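Local structure of probable zinc protease PqqL (Escherichia coli, 6OFS) at residues A483-K488 / T496-S501; A492-S497 / I507-A512; K517-A522 / R846-L851; N589-F594 / T695-S700. The protein probably acts as a periplasmic zinc metalloendopeptidase of the M16 family, cutting peptide bonds with one bound zinc ion per subunit. All blocks are in the same frame, centred on the assembly; numbering follows the deposited sequence.

Contact 1. Residues A483-K488 / T496-S501; sequences AEISSK and TSLTLS
Thr499 O accepts two successive amides: Ser486 N at 2.8 Å and, weakly, Ser487 N at 3.4 Å. Two successive residues facing one residue across an antiparallel pair make a classic beta bulge, and the register slips by one between the Ile485-Leu500 and Ser487-Thr499 pairs. Past the bulge, Thr499 N returns a bond to Ser487 O at 3.1 Å, while the hydroxyls of these two residues meet only weakly. At the open end of the hairpin, Ser501 takes over. Its OG, held between its own backbone N and carbonyl carbon (chi1 55°), accepts Glu484 N at 3.0 Å in a nearly straight bond, and Ser501 N bonds to Glu484 O. On the face away from the Ser487 and Thr499 hydroxyls, the Leu498 and Lys488 side chains lie side by side, pointing the same way, with Leu498 CD2 3.7 Å from Lys488 CG; Ile485 CG1 meets Leu500 CD2 at 4.0 Å. The three apolar residues rest on helix 687-697, Ile485 against Val691 and Thr695, Leu498 and Leu500 against Ile694; strand 505-509 continues the sheet beyond Leu498, with strand 485-492 at one edge.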
loop_
_atom_site.group_PDB
_atom_site.type_symbol
_atom_site.label_atom_id
_atom_site.label_comp_id
_atom_site.label_asym_id
_atom_site.label_seq_id
_atom_site.Cartn_x
_atom_site.Cartn_y
_atom_site.Cartn_z
ATOM N N ALA A 483 -22.506 14.483 19.989
ATOM C CA ALA A 483 -21.288 15.238 20.295
ATOM C C ALA A 483 -21.638 16.688 20.681
ATOM O O ALA A 483 -22.225 17.419 19.880
ATOM C CB ALA A 483 -20.324 15.194 19.116
ATOM N N GLU A 484 -21.297 17.088 21.919
ATOM C CA GLU A 484 -21.608 18.409 22.479
ATOM C C GLU A 484 -20.364 19.173 22.946
ATOM O O GLU A 484 -19.251 18.661 22.866
ATOM C CB GLU A 484 -22.523 18.235 23.714
ATOM C CG GLU A 484 -23.842 17.519 23.494
ATOM C CD GLU A 484 -24.680 17.438 24.757
ATOM O OE1 GLU A 484 -24.324 16.644 25.660
ATOM O OE2 GLU A 484 -25.688 18.177 24.852
ATOM N N ILE A 485 -20.580 20.392 23.484
ATOM C CA ILE A 485 -19.576 21.218 24.155
ATOM C C ILE A 485 -19.985 21.145 25.637
ATOM O O ILE A 485 -21.073 21.600 25.991
ATOM C CB ILE A 485 -19.465 22.666 23.597
ATOM C CG1 ILE A 485 -18.801 22.647 22.215
ATOM C CG2 ILE A 485 -18.663 23.567 24.560
ATOM C CD1 ILE A 485 -18.943 23.924 21.412
ATOM N N SER A 486 -19.146 20.507 26.472
ATOM C CA SER A 486 -19.421 20.251 27.885
ATOM C C SER A 486 -19.236 21.450 28.815
ATOM O O SER A 486 -20.081 21.680 29.689
ATOM C CB SER A 486 -18.594 19.068 28.383
ATOM O OG SER A 486 -18.993 17.855 27.767
ATOM N N SER A 487 -18.109 22.182 28.650
ATOM C CA SER A 487 -17.726 23.331 29.474
ATOM C C SER A 487 -17.112 24.437 28.631
ATOM O O SER A 487 -16.542 24.175 27.567
ATOM C CB SER A 487 -16.700 22.913 30.529
ATOM O OG SER A 487 -17.030 21.703 31.189
ATOM N N LYS A 488 -17.211 25.675 29.144
ATOM C CA LYS A 488 -16.644 26.901 28.578
ATOM C C LYS A 488 -15.959 27.677 29.708
ATOM O O LYS A 488 -16.457 27.718 30.840
ATOM C CB LYS A 488 -17.703 27.775 27.879
ATOM C CG LYS A 488 -18.279 27.169 26.604
ATOM C CD LYS A 488 -19.062 28.193 25.777
ATOM C CE LYS A 488 -19.689 27.597 24.531
ATOM N NZ LYS A 488 -20.946 26.851 24.823
ATOM N N THR A 496 -10.038 31.372 24.782
ATOM C CA THR A 496 -11.235 30.647 25.207
ATOM C C THR A 496 -10.951 29.149 25.284
ATOM O O THR A 496 -10.217 28.610 24.455
ATOM C CB THR A 496 -12.432 30.982 24.294
ATOM O OG1 THR A 496 -12.480 32.396 24.074
ATOM C CG2 THR A 496 -13.771 30.514 24.878
ATOM N N SER A 497 -11.528 28.483 26.281
ATOM C CA SER A 497 -11.345 27.048 26.435
ATOM C C SER A 497 -12.669 26.322 26.400
ATOM O O SER A 497 -13.590 26.660 27.144
ATOM C CB SER A 497 -10.571 26.705 27.703
ATOM O OG SER A 497 -10.438 25.298 27.815
ATOM N N LEU A 498 -12.756 25.324 25.526
ATOM C CA LEU A 498 -13.930 24.483 25.389
ATOM C C LEU A 498 -13.523 23.050 25.700
ATOM O O LEU A 498 -12.473 22.601 25.240
ATOM C CB LEU A 498 -14.485 24.528 23.944
ATOM C CG LEU A 498 -14.670 25.886 23.258
ATOM C CD1 LEU A 498 -14.821 25.710 21.769
ATOM C CD2 LEU A 498 -15.875 26.641 23.810
ATOM N N THR A 499 -14.331 22.336 26.493
ATOM C CA THR A 499 -14.107 20.905 26.684
ATOM C C THR A 499 -15.274 20.230 25.990
ATOM O O THR A 499 -16.401 20.752 26.019
ATOM C CB THR A 499 -13.817 20.440 28.119
ATOM O OG1 THR A 499 -15.022 20.435 28.884
ATOM C CG2 THR A 499 -12.693 21.235 28.796
ATOM N N LEU A 500 -14.982 19.129 25.292
ATOM C CA LEU A 500 -15.969 18.409 24.511
ATOM C C LEU A 500 -16.450 17.160 25.217
ATOM O O LEU A 500 -15.777 16.668 26.125
ATOM C CB LEU A 500 -15.416 18.108 23.108
ATOM C CG LEU A 500 -14.595 19.223 22.427
ATOM C CD1 LEU A 500 -14.127 18.790 21.059
ATOM C CD2 LEU A 500 -15.376 20.526 22.321
ATOM N N SER A 501 -17.634 16.661 24.825
ATOM C CA SER A 501 -18.282 15.468 25.398
ATOM C C SER A 501 -17.382 14.207 25.378
ATOM O O SER A 501 -17.577 13.302 26.195
ATOM C CB SER A 501 -19.623 15.205 24.714
ATOM O OG SER A 501 -19.480 15.104 23.304
#

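Contact 2. Residues A492-S497 / I507-A512; sequences AENLTS and ILAKSA
Thr496 O receives Leu508 N at 2.8 Å, and the same carbonyl is also approached by the CA-H of Ile507. Its mate, Thr496 N to Leu508 O at 2.9 Å, closes the ring of a hydrogen-bonded antiparallel pair. Where the strands begin to part, Asn494 carries the pairing one step further with its side chain: OD1 accepts Lys510 N at 2.8 Å. The Asn494 and Lys510 side chains cross at about a right angle.

The packing is carried by Ile507, whose two branches split the work. Ile507 CG2, anti to the backbone N, reaches Leu495 CD2 at 3.7 Å, while the CG1 branch, anti to the carbonyl carbon (chi1 -48°), brings Ile507 CD1 to Ser497 OG at 3.9 Å. That hydroxyl has its own bond, to Arg505 NE. Leu495 CD2 also touches Ala509 CB, at 3.8 Å, so one methyl bridges two residues of strand 505-509. An alanine in place of Ile507 would lose both branches and is likely to open a gap beside Leu495 CD2 and Ser497, leaving that methyl only Ala509 CB across this strand pair.

Leu495, Ile507 and Ala509 all lie against Ile855 of helix 848-862, and Leu491 of strand 485-492 adds to the same cluster. On its far edge strand 505-509 pairs with strand 677-682, through backbone bonds of Ile507 and Ala509 to Phe679, Ile681 and Gly683.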
loop_
_atom_site.group_PDB
_atom_site.type_symbol
_atom_site.label_atom_id
_atom_site.label_comp_id
_atom_site.label_asym_id
_atom_site.label_seq_id
_atom_site.Cartn_x
_atom_site.Cartn_y
_atom_site.Cartn_z
ATOM N N ALA A 492 -7.896 34.190 29.053
ATOM C CA ALA A 492 -7.308 35.516 28.887
ATOM C C ALA A 492 -8.209 36.331 27.966
ATOM O O ALA A 492 -9.224 35.807 27.488
ATOM C CB ALA A 492 -5.914 35.394 28.293
ATOM N N GLU A 493 -7.856 37.620 27.733
ATOM C CA GLU A 493 -8.603 38.565 26.891
ATOM C C GLU A 493 -8.953 37.969 25.513
ATOM O O GLU A 493 -10.075 38.159 25.020
ATOM C CB GLU A 493 -7.840 39.905 26.763
ATOM C CG GLU A 493 -8.595 41.028 26.056
ATOM C CD GLU A 493 -9.815 41.591 26.766
ATOM O OE1 GLU A 493 -10.928 41.478 26.201
ATOM O OE2 GLU A 493 -9.661 42.150 27.877
ATOM N N ASN A 494 -8.014 37.226 24.918
ATOM C CA ASN A 494 -8.280 36.615 23.625
ATOM C C ASN A 494 -8.084 35.072 23.623
ATOM O O ASN A 494 -7.749 34.499 22.589
ATOM C CB ASN A 494 -7.465 37.319 22.551
ATOM C CG ASN A 494 -8.148 37.322 21.214
ATOM O OD1 ASN A 494 -7.808 36.530 20.338
ATOM N ND2 ASN A 494 -9.135 38.203 21.033
ATOM N N LEU A 495 -8.332 34.411 24.778
ATOM C CA LEU A 495 -8.206 32.959 24.950
ATOM C C LEU A 495 -9.455 32.317 25.530
ATOM O O LEU A 495 -9.860 32.644 26.650
ATOM C CB LEU A 495 -6.993 32.593 25.823
ATOM C CG LEU A 495 -5.633 32.518 25.154
ATOM C CD1 LEU A 495 -4.619 31.910 26.099
ATOM C CD2 LEU A 495 -5.681 31.711 23.857
ATOM N N THR A 496 -10.038 31.372 24.782
ATOM C CA THR A 496 -11.235 30.647 25.207
ATOM C C THR A 496 -10.951 29.149 25.284
ATOM O O THR A 496 -10.217 28.610 24.455
ATOM C CB THR A 496 -12.432 30.982 24.294
ATOM O OG1 THR A 496 -12.480 32.396 24.074
ATOM C CG2 THR A 496 -13.771 30.514 24.878
ATOM N N SER A 497 -11.528 28.483 26.281
ATOM C CA SER A 497 -11.345 27.048 26.435
ATOM C C SER A 497 -12.669 26.322 26.400
ATOM O O SER A 497 -13.590 26.660 27.144
ATOM C CB SER A 497 -10.571 26.705 27.703
ATOM O OG SER A 497 -10.438 25.298 27.815
ATOM N N ILE A 507 -8.629 25.166 22.493
ATOM C CA ILE A 507 -8.207 26.521 22.847
ATOM C C ILE A 507 -8.468 27.419 21.635
ATOM O O ILE A 507 -7.920 27.162 20.560
ATOM C CB ILE A 507 -6.735 26.627 23.353
ATOM C CG1 ILE A 507 -6.391 25.566 24.441
ATOM C CG2 ILE A 507 -6.415 28.068 23.825
ATOM C CD1 ILE A 507 -7.185 25.661 25.788
ATOM N N LEU A 508 -9.314 28.448 21.800
ATOM C CA LEU A 508 -9.619 29.392 20.716
ATOM C C LEU A 508 -8.987 30.758 20.932
ATOM O O LEU A 508 -9.072 31.317 22.027
ATOM C CB LEU A 508 -11.131 29.561 20.490
ATOM C CG LEU A 508 -11.921 28.339 20.036
ATOM C CD1 LEU A 508 -13.400 28.643 20.031
ATOM C CD2 LEU A 508 -11.503 27.875 18.647
ATOM N N ALA A 509 -8.377 31.299 19.871
ATOM C CA ALA A 509 -7.757 32.627 19.846
ATOM C C ALA A 509 -7.933 33.258 18.476
ATOM O O ALA A 509 -7.794 32.589 17.449
ATOM C CB ALA A 509 -6.276 32.542 20.187
ATOM N N LYS A 510 -8.263 34.545 18.465
ATOM C CA LYS A 510 -8.410 35.323 17.242
ATOM C C LYS A 510 -7.109 36.099 17.004
ATOM O O LYS A 510 -6.502 36.578 17.966
ATOM C CB LYS A 510 -9.613 36.283 17.354
ATOM C CG LYS A 510 -10.861 35.784 16.622
ATOM C CD LYS A 510 -12.121 36.562 17.001
ATOM C CE LYS A 510 -13.005 35.783 17.951
ATOM N NZ LYS A 510 -14.269 36.505 18.257
ATOM N N SER A 511 -6.653 36.185 15.747
ATOM C CA SER A 511 -5.446 36.960 15.458
ATOM C C SER A 511 -5.836 38.309 14.870
ATOM O O SER A 511 -6.618 38.353 13.910
ATOM C CB SER A 511 -4.508 36.215 14.514
ATOM O OG SER A 511 -3.301 36.945 14.346
ATOM N N ALA A 512 -5.316 39.411 15.461
ATOM C CA ALA A 512 -5.576 40.776 14.986
ATOM C C ALA A 512 -4.923 40.947 13.607
ATOM O O ALA A 512 -3.755 40.576 13.412
ATOM C CB ALA A 512 -5.042 41.803 15.977
#

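Contact 3. Residues K517-A522 / R846-L851; sequences KLQIIA and RSVQQL
Val848, in the first turn of helix 848-862, drops its two methyls onto strand 517-524, part of the seven-stranded mixed sheet in an alpha+beta fold of the M16 family. Val848 CG2 sits 3.4 Å from Lys517 O, and Val848 CG1 lies 3.8 Å from Gln519 CB, with Lys517 CB a little further off. The contact is thus a helix start laid on a sheet face, made by apolar carbons meeting strand backbone and the inner parts of two long side chains.

Beside the valine, the ends of Gln519 and Gln849 come together obliquely, their amide planes only 23° apart. Gln519 OE1 is 3.5 Å from Gln849 NE2, but the angle is too poor for a hydrogen bond, so the two amides lie against each other without being joined. Gln519 reaches this place by setting CG anti to its own N (chi1 -165°) and then bending at chi2. The Lys517 chain reaches out, with bends at chi3 and chi4, and brings Lys517 NZ to 3.7 Å from Ser847 OG, a proximity rather than a bond.

Further out, the strand is fixed by backbone bonds of Gln519 to Val682 on one edge and of Leu518 to Ala585 on the other. Val682 also receives Val848 and Leu851, and one turn further along the helix Ala852 meets both Gln519 and Ile521. The helix start itself is set by Ser847 at the N-cap: its OG accepts Gln849 N weakly at 3.5 Å, and its O takes Leu851 N at 3.0 Å.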
loop_
_atom_site.group_PDB
_atom_site.type_symbol
_atom_site.label_atom_id
_atom_site.label_comp_id
_atom_site.label_asym_id
_atom_site.label_seq_id
_atom_site.Cartn_x
_atom_site.Cartn_y
_atom_site.Cartn_z
ATOM N N LYS A 517 -5.790 33.308 7.201
ATOM C CA LYS A 517 -5.223 31.981 7.443
ATOM C C LYS A 517 -5.702 31.446 8.785
ATOM O O LYS A 517 -5.797 32.198 9.760
ATOM C CB LYS A 517 -3.682 31.997 7.425
ATOM C CG LYS A 517 -3.024 32.704 6.230
ATOM C CD LYS A 517 -1.491 32.551 6.236
ATOM C CE LYS A 517 -0.777 33.446 7.228
ATOM N NZ LYS A 517 0.370 32.755 7.880
ATOM N N LEU A 518 -5.986 30.140 8.835
ATOM C CA LEU A 518 -6.429 29.446 10.041
ATOM C C LEU A 518 -5.420 28.371 10.406
ATOM O O LEU A 518 -4.906 27.693 9.528
ATOM C CB LEU A 518 -7.826 28.825 9.824
ATOM C CG LEU A 518 -8.481 28.116 11.018
ATOM C CD1 LEU A 518 -8.998 29.107 12.049
ATOM C CD2 LEU A 518 -9.606 27.224 10.564
ATOM N N GLN A 519 -5.123 28.238 11.692
ATOM C CA GLN A 519 -4.211 27.211 12.172
ATOM C C GLN A 519 -4.876 26.360 13.247
ATOM O O GLN A 519 -5.453 26.888 14.202
ATOM C CB GLN A 519 -2.903 27.816 12.701
ATOM C CG GLN A 519 -1.783 26.790 12.888
ATOM C CD GLN A 519 -1.043 26.476 11.611
ATOM O OE1 GLN A 519 -0.591 27.366 10.878
ATOM N NE2 GLN A 519 -0.883 25.197 11.326
ATOM N N ILE A 520 -4.808 25.031 13.059
ATOM C CA ILE A 520 -5.280 24.053 14.022
ATOM C C ILE A 520 -4.066 23.233 14.421
ATOM O O ILE A 520 -3.420 22.641 13.553
ATOM C CB ILE A 520 -6.456 23.166 13.529
ATOM C CG1 ILE A 520 -7.638 24.020 12.994
ATOM C CG2 ILE A 520 -6.917 22.193 14.654
ATOM C CD1 ILE A 520 -8.700 23.253 12.154
ATOM N N ILE A 521 -3.725 23.242 15.720
ATOM C CA ILE A 521 -2.653 22.404 16.243
ATOM C C ILE A 521 -3.212 21.447 17.273
ATOM O O ILE A 521 -3.591 21.864 18.370
ATOM C CB ILE A 521 -1.365 23.103 16.738
ATOM C CG1 ILE A 521 -0.887 24.192 15.754
ATOM C CG2 ILE A 521 -0.267 22.050 16.992
ATOM C CD1 ILE A 521 0.280 25.024 16.248
ATOM N N ALA A 522 -3.259 20.155 16.917
ATOM C CA ALA A 522 -3.680 19.091 17.825
ATOM C C ALA A 522 -2.422 18.752 18.626
ATOM O O ALA A 522 -1.357 18.493 18.057
ATOM C CB ALA A 522 -4.186 17.884 17.046
ATOM N N ARG A 846 1.553 38.515 15.839
ATOM C CA ARG A 846 1.663 38.955 14.452
ATOM C C ARG A 846 1.087 37.892 13.505
ATOM O O ARG A 846 0.093 38.170 12.823
ATOM C CB ARG A 846 3.138 39.291 14.130
ATOM C CG ARG A 846 3.478 39.486 12.653
ATOM C CD ARG A 846 4.698 38.664 12.267
ATOM N NE ARG A 846 4.973 38.751 10.831
ATOM C CZ ARG A 846 5.775 39.653 10.268
ATOM N NH1 ARG A 846 6.409 40.548 11.015
ATOM N NH2 ARG A 846 5.955 39.660 8.953
ATOM N N SER A 847 1.708 36.684 13.458
ATOM C CA SER A 847 1.267 35.606 12.567
ATOM C C SER A 847 0.429 34.560 13.269
ATOM O O SER A 847 0.626 34.290 14.457
ATOM C CB SER A 847 2.437 34.964 11.824
ATOM O OG SER A 847 2.022 33.887 10.996
ATOM N N VAL A 848 -0.515 33.981 12.514
ATOM C CA VAL A 848 -1.443 32.956 12.974
ATOM C C VAL A 848 -0.667 31.702 13.461
ATOM O O VAL A 848 -1.024 31.144 14.502
ATOM C CB VAL A 848 -2.538 32.698 11.894
ATOM C CG1 VAL A 848 -2.507 31.286 11.313
ATOM C CG2 VAL A 848 -3.920 33.045 12.424
ATOM N N GLN A 849 0.441 31.339 12.758
ATOM C CA GLN A 849 1.324 30.215 13.078
ATOM C C GLN A 849 2.139 30.520 14.345
ATOM O O GLN A 849 2.291 29.639 15.195
ATOM C CB GLN A 849 2.244 29.893 11.879
ATOM C CG GLN A 849 3.329 28.839 12.138
ATOM C CD GLN A 849 3.149 27.608 11.294
ATOM O OE1 GLN A 849 3.478 27.587 10.102
ATOM N NE2 GLN A 849 2.632 26.549 11.902
ATOM N N GLN A 850 2.653 31.758 14.468
ATOM C CA GLN A 850 3.444 32.189 15.619
ATOM C C GLN A 850 2.642 32.126 16.912
ATOM O O GLN A 850 3.073 31.439 17.832
ATOM C CB GLN A 850 4.055 33.584 15.401
ATOM C CG GLN A 850 5.440 33.545 14.770
ATOM C CD GLN A 850 5.433 34.085 13.365
ATOM O OE1 GLN A 850 5.480 35.302 13.139
ATOM N NE2 GLN A 850 5.372 33.189 12.386
ATOM N N LEU A 851 1.463 32.789 16.963
ATOM C CA LEU A 851 0.563 32.809 18.125
ATOM C C LEU A 851 0.117 31.393 18.558
ATOM O O LEU A 851 0.053 31.104 19.765
ATOM C CB LEU A 851 -0.659 33.695 17.849
ATOM C CG LEU A 851 -1.638 33.897 19.018
ATOM C CD1 LEU A 851 -0.984 34.631 20.164
ATOM C CD2 LEU A 851 -2.894 34.627 18.573
#

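Contact 4. Residues N589-F594 / T695-S700; sequences NPEPGF and TRYLGS
Phe594 and Tyr697 bury the most surface here, and they meet by the base of one against the ring of the other: Phe594 CB lies 3.7 Å from Tyr697 CD2, an oblique approach. Tyr697 CB and the near side of its ring also run past the Phe594 carbonyl. The Phe594 ring itself turns to Leu698, whose CD1 comes to the ring edge at CE2, 4.1 Å away, the two side chains crossing at about a right angle.

The far end of the tyrosine is polar. Tyr697 OH donates to Glu591 OE1 at 2.9 Å, meeting the carboxylate on its anti side and 27° out of its plane; carboxylate and ring stand nearly perpendicular, at 87°, with OE1 at the ring's edge. Glu591 gets there by placing CG anti to its backbone N (chi1 -167°) and stretching out from that point. Glu591 OE1 also forms a long salt bridge to Arg696 NE, 4.0 Å away, and Arg696 CG lies over one face of the tyrosine ring toward its rim. Gln595 NE2 gives the phenol oxygen a second hydrogen bond. A phenylalanine in place of Tyr697 would remove that oxygen, which would probably cost Glu591 OE1 its short bond and leave Gln595 NE2 without this acceptor.

The contact ties the start of helix 591-602 to the end of helix 687-697, where Asn598 also binds Tyr697 O. Beneath both helices lies the sheet: Phe594 packs on Leu518 and Ile520 of strand 517-524, while Phe594 and Leu698 share Ile681 of strand 677-682.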
loop_
_atom_site.group_PDB
_atom_site.type_symbol
_atom_site.label_atom_id
_atom_site.label_comp_id
_atom_site.label_asym_id
_atom_site.label_seq_id
_atom_site.Cartn_x
_atom_site.Cartn_y
_atom_site.Cartn_z
ATOM N N ASN A 589 -12.620 29.018 3.796
ATOM C CA ASN A 589 -12.804 27.582 3.571
ATOM C C ASN A 589 -12.147 26.809 4.753
ATOM O O ASN A 589 -11.064 26.219 4.602
ATOM C CB ASN A 589 -12.252 27.165 2.196
ATOM C CG ASN A 589 -12.641 25.775 1.758
ATOM O OD1 ASN A 589 -13.718 25.257 2.094
ATOM N ND2 ASN A 589 -11.773 25.146 0.972
ATOM N N PRO A 590 -12.744 26.884 5.972
ATOM C CA PRO A 590 -12.117 26.226 7.130
ATOM C C PRO A 590 -12.379 24.722 7.244
ATOM O O PRO A 590 -11.483 23.998 7.682
ATOM C CB PRO A 590 -12.657 27.015 8.329
ATOM C CG PRO A 590 -13.834 27.809 7.820
ATOM C CD PRO A 590 -14.008 27.553 6.359
ATOM N N GLU A 591 -13.587 24.253 6.842
ATOM C CA GLU A 591 -14.012 22.845 6.859
ATOM C C GLU A 591 -12.886 21.864 6.420
ATOM O O GLU A 591 -12.598 20.971 7.218
ATOM C CB GLU A 591 -15.313 22.644 6.056
ATOM C CG GLU A 591 -15.990 21.294 6.263
ATOM C CD GLU A 591 -17.494 21.264 6.057
ATOM O OE1 GLU A 591 -18.166 20.443 6.724
ATOM O OE2 GLU A 591 -18.004 22.057 5.232
ATOM N N PRO A 592 -12.163 22.049 5.267
ATOM C CA PRO A 592 -11.067 21.119 4.919
ATOM C C PRO A 592 -9.955 20.959 5.967
ATOM O O PRO A 592 -9.436 19.854 6.131
ATOM C CB PRO A 592 -10.537 21.699 3.605
ATOM C CG PRO A 592 -11.719 22.354 3.010
ATOM C CD PRO A 592 -12.348 23.033 4.177
ATOM N N GLY A 593 -9.630 22.043 6.676
ATOM C CA GLY A 593 -8.651 22.042 7.759
ATOM C C GLY A 593 -9.050 21.078 8.864
ATOM O O GLY A 593 -8.245 20.244 9.293
ATOM N N PHE A 594 -10.331 21.145 9.278
ATOM C CA PHE A 594 -10.915 20.270 10.297
ATOM C C PHE A 594 -11.022 18.810 9.809
ATOM O O PHE A 594 -10.765 17.883 10.594
ATOM C CB PHE A 594 -12.289 20.789 10.730
ATOM C CG PHE A 594 -12.253 22.033 11.577
ATOM C CD1 PHE A 594 -12.328 23.294 10.994
ATOM C CD2 PHE A 594 -12.188 21.946 12.965
ATOM C CE1 PHE A 594 -12.304 24.448 11.784
ATOM C CE2 PHE A 594 -12.172 23.103 13.756
ATOM C CZ PHE A 594 -12.231 24.344 13.161
ATOM N N THR A 695 -17.541 20.437 16.921
ATOM C CA THR A 695 -18.338 19.288 17.360
ATOM C C THR A 695 -18.346 18.213 16.273
ATOM O O THR A 695 -18.083 17.052 16.573
ATOM C CB THR A 695 -19.739 19.684 17.874
ATOM O OG1 THR A 695 -20.531 20.197 16.803
ATOM C CG2 THR A 695 -19.687 20.680 19.032
ATOM N N ARG A 696 -18.575 18.604 15.015
ATOM C CA ARG A 696 -18.594 17.677 13.880
ATOM C C ARG A 696 -17.234 16.978 13.628
ATOM O O ARG A 696 -17.245 15.796 13.284
ATOM C CB ARG A 696 -19.118 18.390 12.608
ATOM C CG ARG A 696 -19.341 17.485 11.399
ATOM C CD ARG A 696 -20.120 18.185 10.305
ATOM N NE ARG A 696 -19.832 17.621 8.985
ATOM C CZ ARG A 696 -20.567 16.688 8.387
ATOM N NH1 ARG A 696 -21.644 16.195 8.986
ATOM N NH2 ARG A 696 -20.220 16.228 7.192
ATOM N N TYR A 697 -16.085 17.679 13.804
ATOM C CA TYR A 697 -14.778 17.084 13.489
ATOM C C TYR A 697 -13.863 16.752 14.689
ATOM O O TYR A 697 -13.063 15.813 14.590
ATOM C CB TYR A 697 -14.020 17.953 12.469
ATOM C CG TYR A 697 -14.694 17.992 11.110
ATOM C CD1 TYR A 697 -14.525 16.955 10.197
ATOM C CD2 TYR A 697 -15.537 19.041 10.756
ATOM C CE1 TYR A 697 -15.177 16.960 8.964
ATOM C CE2 TYR A 697 -16.187 19.063 9.521
ATOM C CZ TYR A 697 -15.999 18.022 8.624
ATOM O OH TYR A 697 -16.625 18.024 7.398
ATOM N N LEU A 698 -13.967 17.490 15.801
ATOM C CA LEU A 698 -13.118 17.246 16.976
ATOM C C LEU A 698 -13.882 16.568 18.134
ATOM O O LEU A 698 -13.272 15.889 18.963
ATOM C CB LEU A 698 -12.416 18.543 17.431
ATOM C CG LEU A 698 -11.912 19.507 16.326
ATOM C CD1 LEU A 698 -11.269 20.729 16.927
ATOM C CD2 LEU A 698 -10.912 18.842 15.380
ATOM N N GLY A 699 -15.203 16.738 18.151
ATOM C CA GLY A 699 -16.087 16.151 19.150
ATOM C C GLY A 699 -16.555 14.757 18.789
ATOM O O GLY A 699 -17.081 14.027 19.637
ATOM N N SER A 700 -16.332 14.384 17.530
ATOM C CA SER A 700 -16.690 13.106 16.922
ATOM C C SER A 700 -15.654 12.001 17.157
ATOM O O SER A 700 -16.001 10.820 17.056
ATOM C CB SER A 700 -16.890 13.301 15.424
ATOM O OG SER A 700 -18.043 14.092 15.197
#

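All four contacts lie on or around one mixed seven-stranded sheet. Contacts 1 and 2, their centres 15 Å apart, share Thr496 and Ser497 on the middle strand of a three-strand meander, and Leu498 CD1 meets Leu508 CD1 at 3.7 Å. Lys517 and Gln519 of strand 517-524 face the helix of contact 3, while Leu518 and Ile520 point to contact 4 on the other side of the sheet: Ile520 CD1 touches Phe594 CG at 3.8 Å. Contact 2 reaches contact 3 through Ser511 CB and Val848 CG2, 3.8 Å apart, and contact 1 reaches contact 4 where Ile485 meets Thr695. The zinc ion, bound by His54 and His58 in the N-terminal half, is remote from all four.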